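Threonine--tRNA ligase catalytic subunit (Aeropyrum pernix, PDB 3A32) probably catalyses the attachment of threonine to tRNA(Thr) through a threonyl-adenylate made with ATP, as a zinc-binding class II synthetase lacking the domain that removes mischarged serine. Local coordinates at residues Gly171-Val174 with Ile175-Tyr179; Tyr179-Phe182 with Glu183-Lys186. One frame throughout, in Å; residues are numbered along the deposited sequence.

Contact 1 (Gly171-Val174 with Ile175-Tyr179); sequences GGRV and IDVVY
Arg173 reaches forward to Asp176, one turn further on, the two side chains crossing at about a right angle. Bends at chi2 (-75°) and chi3 turn the guanidinium toward the start of the helix, where CB of Asp176 meets its edge in plane. The ion pair is a long one, 3.8 Å from NE of Arg173 to OD2 of Asp176, with the guanidinium and carboxylate planes 55° apart; at this distance any attraction would be electrostatic and probably modest, and NE is buried without a hydrogen-bonding partner in the model. OD1 of Asp176 has a second, weak ion pair with Arg238. Arg173 is the N-cap residue of helix 174-191, which follows strand 159-170 in the class II catalytic core, and an acidic side chain in the first turn would be expected to interact favourably with the helix dipole. The carbonyl oxygen of Arg173 accepts a hydrogen bond from Val177 N at 3.1 Å, and that of Val174 accepts one from Val178 N at 3.0 Å. Two waters serve the N-H groups of the first turn: one links Gly171 O to Ile175 N, 3.1 Å from the water, and the other links Gly172 O to Asp176 N, also 3.1 Å from its water. On the face turned to the sheet, CG2 of Val178 lies against the backbone carbonyl, 3.3 Å from Val174 O, while the methyls Val174 CG2 and Val178 CG2 approach only to 4.5 Å. Both valines pack on Phe283 of strand 273-284, whereas Ile175 touches Glu234 and Arg238 of helix 222-243.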
loop_
_atom_site.group_PDB
_atom_site.type_symbol
_atom_site.label_atom_id
_atom_site.label_comp_id
_atom_site.label_asym_id
_atom_site.label_seq_id
_atom_site.Cartn_x
_atom_site.Cartn_y
_atom_site.Cartn_z
ATOM N N GLY A 171 -12.675 23.635 19.068
ATOM C CA GLY A 171 -14.078 23.681 19.467
ATOM C C GLY A 171 -15.073 24.156 18.420
ATOM O O GLY A 171 -16.172 23.598 18.308
ATOM N N GLY A 172 -14.713 25.171 17.640
ATOM C CA GLY A 172 -15.623 25.708 16.600
ATOM C C GLY A 172 -16.023 24.792 15.441
ATOM O O GLY A 172 -17.005 25.062 14.713
ATOM N N ARG A 173 -15.260 23.710 15.262
ATOM C CA ARG A 173 -15.406 22.859 14.093
ATOM C C ARG A 173 -15.727 21.384 14.492
ATOM O O ARG A 173 -15.933 20.537 13.638
ATOM C CB ARG A 173 -14.104 22.969 13.267
ATOM C CG ARG A 173 -13.910 24.320 12.430
ATOM C CD ARG A 173 -14.804 24.386 11.127
ATOM N NE ARG A 173 -15.168 23.045 10.605
ATOM C CZ ARG A 173 -14.544 22.379 9.612
ATOM N NH1 ARG A 173 -13.510 22.934 8.962
ATOM N NH2 ARG A 173 -14.960 21.145 9.247
ATOM N N VAL A 174 -15.793 21.091 15.797
ATOM C CA VAL A 174 -15.776 19.698 16.260
ATOM C C VAL A 174 -17.054 18.939 15.850
ATOM O O VAL A 174 -16.973 17.773 15.402
ATOM C CB VAL A 174 -15.407 19.530 17.794
ATOM C CG1 VAL A 174 -16.458 20.190 18.723
ATOM C CG2 VAL A 174 -15.215 18.031 18.174
ATOM N N ILE A 175 -18.209 19.596 15.958
ATOM C CA ILE A 175 -19.479 18.976 15.557
ATOM C C ILE A 175 -19.449 18.564 14.062
ATOM O O ILE A 175 -19.851 17.432 13.691
ATOM C CB ILE A 175 -20.720 19.891 15.898
ATOM C CG1 ILE A 175 -20.902 20.054 17.427
ATOM C CG2 ILE A 175 -21.989 19.387 15.197
ATOM C CD1 ILE A 175 -21.892 21.191 17.865
ATOM N N ASP A 176 -18.942 19.457 13.219
ATOM C CA ASP A 176 -18.835 19.200 11.781
ATOM C C ASP A 176 -17.889 18.020 11.469
ATOM O O ASP A 176 -18.141 17.235 10.544
ATOM C CB ASP A 176 -18.282 20.443 11.070
ATOM C CG ASP A 176 -19.346 21.579 10.836
ATOM O OD1 ASP A 176 -20.557 21.410 11.020
ATOM O OD2 ASP A 176 -18.929 22.688 10.471
ATOM N N VAL A 177 -16.774 17.945 12.196
ATOM C CA VAL A 177 -15.820 16.886 12.037
ATOM C C VAL A 177 -16.445 15.534 12.376
ATOM O O VAL A 177 -16.315 14.568 11.604
ATOM C CB VAL A 177 -14.556 17.168 12.897
ATOM C CG1 VAL A 177 -13.838 15.881 13.244
ATOM C CG2 VAL A 177 -13.602 18.183 12.165
ATOM N N VAL A 178 -17.167 15.478 13.505
ATOM C CA VAL A 178 -17.877 14.266 13.921
ATOM C C VAL A 178 -18.880 13.817 12.873
ATOM O O VAL A 178 -18.956 12.613 12.519
ATOM C CB VAL A 178 -18.541 14.392 15.368
ATOM C CG1 VAL A 178 -19.305 13.087 15.749
ATOM C CG2 VAL A 178 -17.492 14.640 16.398
ATOM N N TYR A 179 -19.666 14.785 12.390
ATOM C CA TYR A 179 -20.666 14.535 11.389
ATOM C C TYR A 179 -20.016 14.032 10.091
ATOM O O TYR A 179 -20.472 13.052 9.513
ATOM C CB TYR A 179 -21.505 15.799 11.152
ATOM C CG TYR A 179 -22.600 15.576 10.143
ATOM C CD1 TYR A 179 -23.804 14.927 10.504
ATOM C CD2 TYR A 179 -22.427 15.981 8.819
ATOM C CE1 TYR A 179 -24.788 14.692 9.545
ATOM C CE2 TYR A 179 -23.407 15.775 7.874
ATOM C CZ TYR A 179 -24.563 15.146 8.239
ATOM O OH TYR A 179 -25.487 14.947 7.250
HETATM O O HOH W 1 -18.468 22.653 16.659
HETATM O O HOH W 2 -18.749 22.422 14.116
#

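Contact 2 (Tyr179-Phe182 with Glu183-Lys186)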
loop_
_atom_site.group_PDB
_atom_site.type_symbol
_atom_site.label_atom_id
_atom_site.label_comp_id
_atom_site.label_asym_id
_atom_site.label_seq_id
_atom_site.Cartn_x
_atom_site.Cartn_y
_atom_site.Cartn_z
ATOM N N TYR A 179 -19.666 14.785 12.390
ATOM C CA TYR A 179 -20.666 14.535 11.389
ATOM C C TYR A 179 -20.016 14.032 10.091
ATOM O O TYR A 179 -20.472 13.052 9.513
ATOM C CB TYR A 179 -21.505 15.799 11.152
ATOM C CG TYR A 179 -22.600 15.576 10.143
ATOM C CD1 TYR A 179 -23.804 14.927 10.504
ATOM C CD2 TYR A 179 -22.427 15.981 8.819
ATOM C CE1 TYR A 179 -24.788 14.692 9.545
ATOM C CE2 TYR A 179 -23.407 15.775 7.874
ATOM C CZ TYR A 179 -24.563 15.146 8.239
ATOM O OH TYR A 179 -25.487 14.947 7.250
ATOM N N ASP A 180 -18.956 14.705 9.643
ATOM C CA ASP A 180 -18.250 14.356 8.436
ATOM C C ASP A 180 -17.695 12.941 8.451
ATOM O O ASP A 180 -17.688 12.276 7.396
ATOM C CB ASP A 180 -17.100 15.333 8.183
ATOM C CG ASP A 180 -17.602 16.747 7.700
ATOM O OD1 ASP A 180 -18.799 16.927 7.414
ATOM O OD2 ASP A 180 -16.768 17.671 7.602
ATOM N N VAL A 181 -17.246 12.487 9.634
ATOM C CA VAL A 181 -16.723 11.112 9.781
ATOM C C VAL A 181 -17.851 10.141 9.594
ATOM O O VAL A 181 -17.674 9.147 8.893
ATOM C CB VAL A 181 -15.954 10.869 11.104
ATOM C CG1 VAL A 181 -15.590 9.361 11.276
ATOM C CG2 VAL A 181 -14.665 11.720 11.112
ATOM N N PHE A 182 -19.035 10.462 10.140
ATOM C CA PHE A 182 -20.184 9.650 9.813
ATOM C C PHE A 182 -20.400 9.612 8.300
ATOM O O PHE A 182 -20.666 8.543 7.745
ATOM C CB PHE A 182 -21.496 10.106 10.501
ATOM C CG PHE A 182 -22.717 9.407 9.943
ATOM C CD1 PHE A 182 -23.097 8.155 10.412
ATOM C CD2 PHE A 182 -23.453 9.975 8.926
ATOM C CE1 PHE A 182 -24.222 7.484 9.877
ATOM C CE2 PHE A 182 -24.569 9.305 8.381
ATOM C CZ PHE A 182 -24.938 8.057 8.870
ATOM N N GLU A 183 -20.305 10.772 7.635
ATOM C CA GLU A 183 -20.577 10.840 6.182
ATOM C C GLU A 183 -19.516 10.042 5.396
ATOM O O GLU A 183 -19.821 9.414 4.410
ATOM C CB GLU A 183 -20.654 12.292 5.676
ATOM C CG GLU A 183 -21.880 13.070 6.135
ATOM C CD GLU A 183 -23.201 12.709 5.400
ATOM O OE1 GLU A 183 -23.569 11.531 5.315
ATOM O OE2 GLU A 183 -23.885 13.628 4.897
ATOM N N GLU A 184 -18.281 10.056 5.878
ATOM C CA GLU A 184 -17.229 9.232 5.300
ATOM C C GLU A 184 -17.529 7.731 5.407
ATOM O O GLU A 184 -17.381 6.999 4.448
ATOM C CB GLU A 184 -15.897 9.593 5.984
ATOM C CG GLU A 184 -15.421 10.962 5.556
ATOM C CD GLU A 184 -14.391 11.565 6.435
ATOM O OE1 GLU A 184 -13.855 10.915 7.357
ATOM O OE2 GLU A 184 -14.090 12.735 6.178
ATOM N N MET A 185 -17.970 7.290 6.583
ATOM C CA MET A 185 -18.300 5.889 6.834
ATOM C C MET A 185 -19.392 5.407 5.866
ATOM O O MET A 185 -19.275 4.329 5.257
ATOM C CB MET A 185 -18.711 5.716 8.314
ATOM C CG MET A 185 -19.149 4.277 8.707
ATOM S SD MET A 185 -20.836 3.915 8.135
ATOM C CE MET A 185 -21.823 5.320 8.715
ATOM N N LYS A 186 -20.434 6.224 5.715
ATOM C CA LYS A 186 -21.532 5.918 4.814
ATOM C C LYS A 186 -21.116 5.784 3.325
ATOM O O LYS A 186 -21.532 4.834 2.628
ATOM C CB LYS A 186 -22.604 6.982 5.002
ATOM C CG LYS A 186 -23.796 6.876 4.066
ATOM C CD LYS A 186 -24.896 7.671 4.648
ATOM C CE LYS A 186 -26.251 7.398 3.980
ATOM N NZ LYS A 186 -26.249 7.629 2.482
#
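Among the apolar contacts, Phe182 and Met185 come closest: the terminal methyl CE of Met185 lies 3.4 Å from CE1 of the Phe182 ring and nearly as near CD1. Met185 reaches it by bending at both chi2 and chi3, which bring the end of the chain back toward the preceding turn. At another part of the same ring, CD of Lys186 is 4.1 Å from CE2 of Phe182, a looser contact made by the aliphatic part of the lysine. Glu183 also bends, at chi2 (-76°), laying its CG 3.6 Å from CE2 of Tyr179.

The polar contacts begin where that bend brings the carboxylate to one side of both rings, OE2 toward Tyr179 and OE1 toward Phe182. OE2 of Glu183 stands 3.1 Å from OH of Tyr179, and OE1 of Glu183 is 3.9 Å from CE2 of Phe182, with the carboxylate plane 61° from the tyrosine ring but 23° from that of Phe182. The carboxylate is held by partners outside the two segments: OE1 hydrogen-bonds Tyr243 OH and OE2 forms a salt bridge with Lys242. Glu184 passes beside the backbone, its CG 3.2 Å from Asp180 O and its OE1 3.9 Å from CG2 of Val181; OE1 is hydrogen-bonded to Tyr68 OH. Lys186 NZ forms a salt bridge with OE1 of Glu190, one turn on.

Regular alpha-helical hydrogen bonds underlie these contacts, including Glu184 N to Asp180 O at 2.8 Å.

Within the class II catalytic core, this part of helix 174-191 packs on the central sheet, Val181 and Met185 on Leu313 of strand 306-316 and, together with Phe182, on Phe263 of strand 260-268, with helix 222-243 alongside, touched by Tyr179, Phe182 and Lys186.

How the contacts relate
Contacts 1 and 2 are successive parts of helix 174-191, with centres about 12 Å apart and Tyr179 common to both. Beyond that residue they meet in packing between NH2 of Arg173 and OD2 of Asp180, 4.2 Å apart. Both back onto the sheet carrying the zinc ligands His166 and His310 and both touch helix 222-243, but contact 1 contains the helix start and contact 2 lies nearer the chain centre. Neither supplies a metal ligand: the zinc ion is about 14 Å from the side chain of Val177 in contact 1 and about 12 Å from that of Val181 in contact 2.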